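Local coordinates for proteophosphoglycan (Silicibacter pomeroyi DSS-3, PDB 2RE3), which is of unknown function but, as a DUF1285 family member with a fold of repeated structural motifs, may take part in signal transduction, at residues I41-R44 / T50-Y53; K72-R77 / V84-I89. One frame throughout, in Å; residues are numbered along the deposited sequence. Where two conformers were deposited one is given.

Both contacts lie in one six-stranded mixed sheet of the N-terminal DUF1285 region, and they meet where strands 37-45 and 86-91 run side by side: I41 N sits 3.0 Å from G88 O, probably hydrogen-bonded, while I41 CD1 packs on V87 CG2. Contact 1 joins adjacent strands through main-chain bonds and is partly buried, with M43 and W51 enclosed on one face and R44 lying on F52 on the other. Contact 2, centred about 14 Å away, is a surface contact between strands that are not neighbours; strand 77-81 separates them. Its 87 Å² of buried area, against 429 Å² in contact 1, rests on a single charged pair.

Contact 1 of 2, residues I41-R44 / T50-Y53; sequences IDMR and TWFY
R44 and F52 form the hydrogen-bonded antiparallel pair that ties the two segments together. R44 N donates a hydrogen bond to F52 O at 3.1 Å, and F52 N donates one to R44 O at 2.8 Å, both fairly straight. Weaker CA-H...O contacts extend the pairing, among them Y53 CA to D42 O at 3.3 Å. A water lies within hydrogen-bonding distance of D42 OD1 and, more weakly, of F52 O, though it may not have protons for every acceptor around it; the same carboxylate oxygen is salt-bridged to R90.

The cation-pi contact lies on the face that carries R44 and F52. Their side chains run side by side in the same direction, and a bend at chi3 (70°) lays the R44 guanidinium over the ring with the planes 20° apart. R44 CZ is 4.2 Å from the F52 ring centroid, while R44 NH2 sits over the centre of the ring. R44 NH1 is salt-bridged to D92, which gives the guanidinium a second anchor.

Strands 37-45 and 51-53 make a beta hairpin in a six-stranded mixed sheet, and M43 and Y53 form a non-hydrogen-bonded pair of it.

The Met-aromatic contacts occupy the opposite face. Selenomethionine M43, bent at chi2 and chi3, brings SE to the edges of two rings, 5.1 Å from the centroid of the W51 six-membered ring and 5.3 Å from that of Y53. M43 CG also touches W51 CE3 at 3.8 Å. Helix 61-68 packs on W51 through V64 and F67, and L15 of helix 15-21 touches both M43 and Y53.

Contact 2 of 2, residues K72-R77 / V84-I89; sequences KREEDR and VEKVGI
E74 and K86 reach for each other from opposite directions, each with its CB pointing toward the other segment, and meet only at their charged ends. The carboxylate receives the ammonium on the syn lone pair of E74 OE1, where K86 NZ donates a hydrogen bond of 2.7 Å. The second oxygen, E74 OE2, is 3.4 Å from K86 NZ, so the lysine lies much closer to one oxygen than to the other. E74 is extended beyond CG, whereas K86 makes its approach through a bend at chi3 (90°). A second lysine comes from E74's own strand: K72, fully extended, places NZ 3.6 Å from E74 OE2 in a long salt bridge, and that NZ also bonds to V30 O. The ammonium groups of K72 and K86 stay 6.3 Å apart, NZ to NZ, and the shared carboxylate probably offsets their like charges. Y79, on the intervening strand 77-81, touches E74 and takes a cation-pi contact from K86. E74 itself opens a type II' turn to R77, closed by E74 N to R77 O (3.0 Å) and R77 N to E74 O (2.9 Å). This is a cross-strand salt-bridge network spanning the intervening strand, set beside the type II' turn of a two-residue beta hairpin.

Contact 1 of 2, residues I41-R44 / T50-Y53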
ATOM      1  N   ILE A  41      -4.307  19.316   2.372  1.00 30.14           N
ATOM      2  CA  ILE A  41      -2.994  19.856   2.719  1.00 28.90           C
ATOM      3  C   ILE A  41      -2.057  19.557   1.573  1.00 27.88           C
ATOM      4  O   ILE A  41      -2.344  18.725   0.731  1.00 26.45           O
ATOM      5  CB  ILE A  41      -2.441  19.306   4.055  1.00 30.45           C
ATOM      6  CG1 ILE A  41      -2.438  17.773   4.078  1.00 29.81           C
ATOM      7  CG2 ILE A  41      -3.253  19.865   5.245  1.00 26.39           C
ATOM      8  CD1 ILE A  41      -1.848  17.229   5.354  1.00 29.48           C
ATOM      9  N   ASP A  42      -0.934  20.246   1.526  1.00 28.35           N
ATOM     10  CA  ASP A  42       0.007  20.044   0.441  1.00 27.45           C
ATOM     11  C   ASP A  42       0.901  18.837   0.795  1.00 25.13           C
ATOM     12  O   ASP A  42       2.107  18.945   1.094  1.00 23.84           O
ATOM     13  CB  ASP A  42       0.795  21.333   0.179  1.00 27.03           C
ATOM     14  CG  ASP A  42       1.476  21.340  -1.178  1.00 30.50           C
ATOM     15  OD1 ASP A  42       1.723  20.247  -1.753  1.00 24.23           O
ATOM     16  OD2 ASP A  42       1.769  22.459  -1.670  1.00 35.86           O
HETATM   17  N   MSE A  43       0.281  17.675   0.734  1.00 21.90           N
HETATM   18  CA  MSE A  43       0.957  16.442   1.015  1.00 22.32           C
HETATM   19  C   MSE A  43       0.716  15.476  -0.142  1.00 23.83           C
HETATM   20  O   MSE A  43      -0.415  15.326  -0.605  1.00 23.35           O
HETATM   21  CB  MSE A  43       0.451  15.845   2.344  1.00 21.47           C
HETATM   22  CG  MSE A  43       1.304  14.704   2.913  1.00 22.82           C
HETATM   23 SE   MSE A  43       2.990  15.353   3.665  0.75 19.66          SE
HETATM   24  CE  MSE A  43       2.423  15.499   5.496  1.00 17.10           C
ATOM     25  N   ARG A  44       1.782  14.799  -0.563  1.00 23.48           N
ATOM     26  CA  ARG A  44       1.733  13.869  -1.669  1.00 24.08           C
ATOM     27  C   ARG A  44       2.588  12.676  -1.310  1.00 23.93           C
ATOM     28  O   ARG A  44       3.735  12.865  -0.938  1.00 23.89           O
ATOM     29  CB  ARG A  44       2.302  14.525  -2.906  1.00 24.12           C
ATOM     30  CG  ARG A  44       2.495  13.593  -4.072  1.00 25.85           C
ATOM     31  CD  ARG A  44       2.721  14.380  -5.372  1.00 22.85           C
ATOM     32  NE  ARG A  44       4.017  15.044  -5.356  1.00 23.52           N
ATOM     33  CZ  ARG A  44       5.170  14.462  -5.683  1.00 22.17           C
ATOM     34  NH1 ARG A  44       5.204  13.208  -6.090  1.00 24.15           N
ATOM     35  NH2 ARG A  44       6.306  15.150  -5.619  1.00 23.71           N
ATOM     36  N   THR A  50       7.756   7.947  -0.854  1.00 23.01           N
ATOM     37  CA  THR A  50       8.278   9.181  -0.284  1.00 22.72           C
ATOM     38  C   THR A  50       7.146  10.165  -0.128  1.00 22.66           C
ATOM     39  O   THR A  50       6.345  10.335  -1.031  1.00 23.14           O
ATOM     40  CB  THR A  50       9.380   9.781  -1.194  1.00 22.66           C
ATOM     41  OG1 THR A  50      10.458   8.852  -1.223  1.00 20.65           O
ATOM     42  CG2 THR A  50       9.863  11.150  -0.704  1.00 15.87           C
ATOM     43  N   TRP A  51       7.077  10.784   1.043  1.00 24.03           N
ATOM     44  CA  TRP A  51       6.064  11.804   1.328  1.00 23.28           C
ATOM     45  C   TRP A  51       6.664  13.165   1.027  1.00 23.82           C
ATOM     46  O   TRP A  51       7.831  13.435   1.364  1.00 27.54           O
ATOM     47  CB  TRP A  51       5.617  11.713   2.786  1.00 22.08           C
ATOM     48  CG  TRP A  51       4.667  10.576   3.090  1.00 21.80           C
ATOM     49  CD1 TRP A  51       4.795   9.279   2.708  1.00 23.69           C
ATOM     50  CD2 TRP A  51       3.467  10.642   3.881  1.00 21.84           C
ATOM     51  NE1 TRP A  51       3.747   8.526   3.214  1.00 22.15           N
ATOM     52  CE2 TRP A  51       2.916   9.353   3.920  1.00 22.04           C
ATOM     53  CE3 TRP A  51       2.801  11.676   4.547  1.00 23.78           C
ATOM     54  CZ2 TRP A  51       1.726   9.074   4.594  1.00 25.76           C
ATOM     55  CZ3 TRP A  51       1.621  11.389   5.213  1.00 22.96           C
ATOM     56  CH2 TRP A  51       1.106  10.105   5.242  1.00 21.12           C
ATOM     57  N   PHE A  52       5.901  14.014   0.353  1.00 22.12           N
ATOM     58  CA  PHE A  52       6.379  15.347   0.014  1.00 20.68           C
ATOM     59  C   PHE A  52       5.465  16.318   0.683  1.00 20.87           C
ATOM     60  O   PHE A  52       4.265  16.113   0.662  1.00 19.80           O
ATOM     61  CB  PHE A  52       6.314  15.582  -1.474  1.00 21.33           C
ATOM     62  CG  PHE A  52       7.385  14.881  -2.249  1.00 21.31           C
ATOM     63  CD1 PHE A  52       7.237  13.569  -2.627  1.00 23.58           C
ATOM     64  CD2 PHE A  52       8.515  15.547  -2.641  1.00 21.47           C
ATOM     65  CE1 PHE A  52       8.226  12.942  -3.374  1.00 21.87           C
ATOM     66  CE2 PHE A  52       9.469  14.918  -3.375  1.00 22.43           C
ATOM     67  CZ  PHE A  52       9.313  13.609  -3.735  1.00 18.20           C
ATOM     68  N   TYR A  53       6.031  17.362   1.290  1.00 19.57           N
ATOM     69  CA  TYR A  53       5.229  18.392   1.937  1.00 20.00           C
ATOM     70  C   TYR A  53       5.597  19.747   1.312  1.00 20.69           C
ATOM     71  O   TYR A  53       6.743  20.152   1.320  1.00 18.94           O
ATOM     72  CB  TYR A  53       5.453  18.375   3.453  1.00 19.25           C
ATOM     73  CG  TYR A  53       4.703  19.448   4.212  1.00 18.46           C
ATOM     74  CD1 TYR A  53       3.334  19.369   4.395  1.00 18.97           C
ATOM     75  CD2 TYR A  53       5.366  20.536   4.753  1.00 20.14           C
ATOM     76  CE1 TYR A  53       2.639  20.374   5.082  1.00 17.36           C
ATOM     77  CE2 TYR A  53       4.688  21.541   5.443  1.00 18.44           C
ATOM     78  CZ  TYR A  53       3.328  21.450   5.616  1.00 20.17           C
ATOM     79  OH  TYR A  53       2.655  22.437   6.301  1.00 14.91           O
TER
HETATM   80  O   HOH W   1       3.562  18.034  -1.612  1.00 23.61           O

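Contact 2 of 2, residues K72-R77 / V84-I89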
ATOM      1  N   LYS A  72      -6.884   7.055   5.656  1.00 22.86           N
ATOM      2  CA  LYS A  72      -8.203   6.537   5.424  1.00 21.76           C
ATOM      3  C   LYS A  72      -8.534   6.731   3.942  1.00 23.87           C
ATOM      4  O   LYS A  72      -8.291   7.792   3.357  1.00 20.82           O
ATOM      5  CB  LYS A  72      -9.199   7.299   6.290  1.00 21.86           C
ATOM      6  CG  LYS A  72     -10.626   6.770   6.211  1.00 21.27           C
ATOM      7  CD  LYS A  72     -11.611   7.587   7.068  1.00 21.00           C
ATOM      8  CE  LYS A  72     -12.908   6.784   7.363  1.00 21.18           C
ATOM      9  NZ  LYS A  72     -13.908   7.554   8.193  1.00 16.58           N
ATOM     10  N   ARG A  73      -9.094   5.700   3.342  1.00 23.97           N
ATOM     11  CA  ARG A  73      -9.537   5.771   1.976  1.00 25.99           C
ATOM     12  C   ARG A  73     -11.043   5.975   1.952  1.00 26.81           C
ATOM     13  O   ARG A  73     -11.773   5.256   2.629  1.00 27.38           O
ATOM     14  CB  ARG A  73      -9.202   4.453   1.287  1.00 27.65           C
ATOM     15  CG  ARG A  73      -9.426   4.477  -0.187  1.00 30.34           C
ATOM     16  CD  ARG A  73      -9.295   3.121  -0.796  1.00 29.89           C
ATOM     17  NE  ARG A  73      -9.844   3.149  -2.128  1.00 30.92           N
ATOM     18  CZ  ARG A  73      -9.676   2.194  -3.034  1.00 33.89           C
ATOM     19  NH1 ARG A  73      -8.947   1.119  -2.791  1.00 33.73           N
ATOM     20  NH2 ARG A  73     -10.231   2.342  -4.223  1.00 36.20           N
ATOM     21  N   GLU A  74     -11.521   6.943   1.183  1.00 27.45           N
ATOM     22  CA  GLU A  74     -12.958   7.058   0.917  1.00 30.21           C
ATOM     23  C   GLU A  74     -13.118   7.123  -0.579  1.00 31.62           C
ATOM     24  O   GLU A  74     -12.451   7.925  -1.243  1.00 33.89           O
ATOM     25  CB  GLU A  74     -13.552   8.291   1.577  1.00 28.75           C
ATOM     26  CG  GLU A  74     -13.506   8.186   3.090  1.00 33.62           C
ATOM     27  CD  GLU A  74     -13.904   9.452   3.830  1.00 32.71           C
ATOM     28  OE1 GLU A  74     -14.223  10.485   3.201  1.00 42.21           O
ATOM     29  OE2 GLU A  74     -13.885   9.410   5.069  1.00 39.99           O
ATOM     30  N   GLU A  75     -13.993   6.280  -1.110  1.00 32.52           N
ATOM     31  CA  GLU A  75     -14.103   6.100  -2.552  1.00 34.36           C
ATOM     32  C   GLU A  75     -12.694   5.844  -3.100  1.00 33.88           C
ATOM     33  O   GLU A  75     -12.049   4.848  -2.683  1.00 33.61           O
ATOM     34  CB  GLU A  75     -14.863   7.276  -3.179  1.00 36.57           C
ATOM     35  CG  GLU A  75     -16.271   7.421  -2.556  1.00 43.39           C
ATOM     36  CD  GLU A  75     -17.306   8.018  -3.499  1.00 48.29           C
ATOM     37  OE1 GLU A  75     -17.351   7.598  -4.686  1.00 55.10           O
ATOM     38  OE2 GLU A  75     -18.091   8.891  -3.048  1.00 52.34           O
ATOM     39  N   ASP A  76     -12.203   6.723  -3.981  0.50 31.98           N
ATOM     40  CA  ASP A  76     -10.858   6.582  -4.547  0.50 31.51           C
ATOM     41  C   ASP A  76      -9.840   7.589  -4.002  0.50 31.54           C
ATOM     42  O   ASP A  76      -8.693   7.616  -4.429  0.50 31.84           O
ATOM     43  CB  ASP A  76     -10.890   6.599  -6.096  0.50 31.39           C
ATOM     44  CG  ASP A  76     -11.575   7.827  -6.691  0.50 30.03           C
ATOM     45  OD1 ASP A  76     -12.270   8.605  -5.999  0.50 25.30           O
ATOM     46  OD2 ASP A  76     -11.426   7.989  -7.918  0.50 36.76           O
ATOM     47  N   ARG A  77     -10.236   8.366  -3.008  1.00 33.41           N
ATOM     48  CA  ARG A  77      -9.386   9.420  -2.471  1.00 32.24           C
ATOM     49  C   ARG A  77      -8.819   9.065  -1.109  1.00 29.82           C
ATOM     50  O   ARG A  77      -9.248   8.117  -0.475  1.00 29.15           O
ATOM     51  CB  ARG A  77     -10.198  10.681  -2.338  1.00 36.02           C
ATOM     52  CG  ARG A  77     -10.532  11.347  -3.678  1.00 40.77           C
ATOM     53  CD  ARG A  77     -11.622  12.384  -3.478  1.00 46.71           C
ATOM     54  NE  ARG A  77     -12.637  11.861  -2.541  1.00 53.34           N
ATOM     55  CZ  ARG A  77     -13.816  11.307  -2.868  1.00 53.24           C
ATOM     56  NH1 ARG A  77     -14.241  11.224  -4.136  1.00 50.72           N
ATOM     57  NH2 ARG A  77     -14.595  10.854  -1.887  1.00 51.42           N
ATOM     58  N   VAL A  84     -11.270  14.347  15.370  1.00 29.59           N
ATOM     59  CA  VAL A  84     -11.738  15.725  15.271  1.00 32.87           C
ATOM     60  C   VAL A  84     -11.519  16.375  13.909  1.00 35.29           C
ATOM     61  O   VAL A  84     -12.250  17.320  13.550  1.00 37.07           O
ATOM     62  CB  VAL A  84     -11.184  16.618  16.434  1.00 32.40           C
ATOM     63  CG1 VAL A  84     -11.813  16.159  17.737  1.00 31.15           C
ATOM     64  CG2 VAL A  84      -9.644  16.587  16.515  1.00 30.37           C
ATOM     65  N   GLU A  85     -10.586  15.841  13.132  1.00 35.72           N
ATOM     66  CA  GLU A  85     -10.168  16.475  11.891  1.00 37.43           C
ATOM     67  C   GLU A  85      -9.952  15.465  10.769  1.00 34.26           C
ATOM     68  O   GLU A  85      -9.504  14.364  11.019  1.00 33.98           O
ATOM     69  CB  GLU A  85      -8.862  17.222  12.147  1.00 38.24           C
ATOM     70  CG  GLU A  85      -8.375  18.003  10.950  1.00 45.42           C
ATOM     71  CD  GLU A  85      -7.356  19.096  11.297  1.00 46.64           C
ATOM     72  OE1 GLU A  85      -6.383  18.821  12.048  1.00 55.46           O
ATOM     73  OE2 GLU A  85      -7.524  20.231  10.787  1.00 54.96           O
ATOM     74  N   LYS A  86     -10.264  15.869   9.537  1.00 32.53           N
ATOM     75  CA  LYS A  86      -9.974  15.109   8.324  1.00 31.19           C
ATOM     76  C   LYS A  86      -9.371  16.021   7.241  1.00 32.31           C
ATOM     77  O   LYS A  86     -10.013  17.002   6.841  1.00 33.53           O
ATOM     78  CB  LYS A  86     -11.257  14.492   7.774  1.00 31.23           C
ATOM     79  CG  LYS A  86     -11.249  14.205   6.280  1.00 30.18           C
ATOM     80  CD  LYS A  86     -12.268  13.132   5.835  1.00 32.24           C
ATOM     81  CE  LYS A  86     -13.634  13.717   5.453  1.00 31.68           C
ATOM     82  NZ  LYS A  86     -14.488  12.714   4.704  1.00 22.16           N
ATOM     83  N   VAL A  87      -8.178  15.677   6.738  1.00 28.76           N
ATOM     84  CA  VAL A  87      -7.574  16.417   5.661  1.00 25.41           C
ATOM     85  C   VAL A  87      -7.261  15.540   4.467  1.00 26.62           C
ATOM     86  O   VAL A  87      -6.868  14.373   4.600  1.00 28.56           O
ATOM     87  CB  VAL A  87      -6.303  17.128   6.119  1.00 27.48           C
ATOM     88  CG1 VAL A  87      -6.650  18.230   7.100  1.00 21.69           C
ATOM     89  CG2 VAL A  87      -5.301  16.148   6.716  1.00 22.88           C
ATOM     90  N   GLY A  88      -7.415  16.112   3.284  1.00 26.18           N
ATOM     91  CA  GLY A  88      -7.123  15.405   2.048  1.00 26.44           C
ATOM     92  C   GLY A  88      -5.638  15.403   1.672  1.00 24.67           C
ATOM     93  O   GLY A  88      -4.980  16.433   1.779  1.00 19.66           O
ATOM     94  N   ILE A  89      -5.114  14.241   1.250  1.00 25.01           N
ATOM     95  CA  ILE A  89      -3.776  14.173   0.662  1.00 27.02           C
ATOM     96  C   ILE A  89      -3.830  13.611  -0.745  1.00 28.03           C
ATOM     97  O   ILE A  89      -4.827  13.059  -1.157  1.00 32.30           O
ATOM     98  CB  ILE A  89      -2.759  13.364   1.520  1.00 26.80           C
ATOM     99  CG1 ILE A  89      -3.116  11.899   1.577  1.00 27.11           C
ATOM    100  CG2 ILE A  89      -2.723  13.877   2.921  1.00 27.01           C
ATOM    101  CD1 ILE A  89      -1.966  11.091   2.058  1.00 32.38           C
TER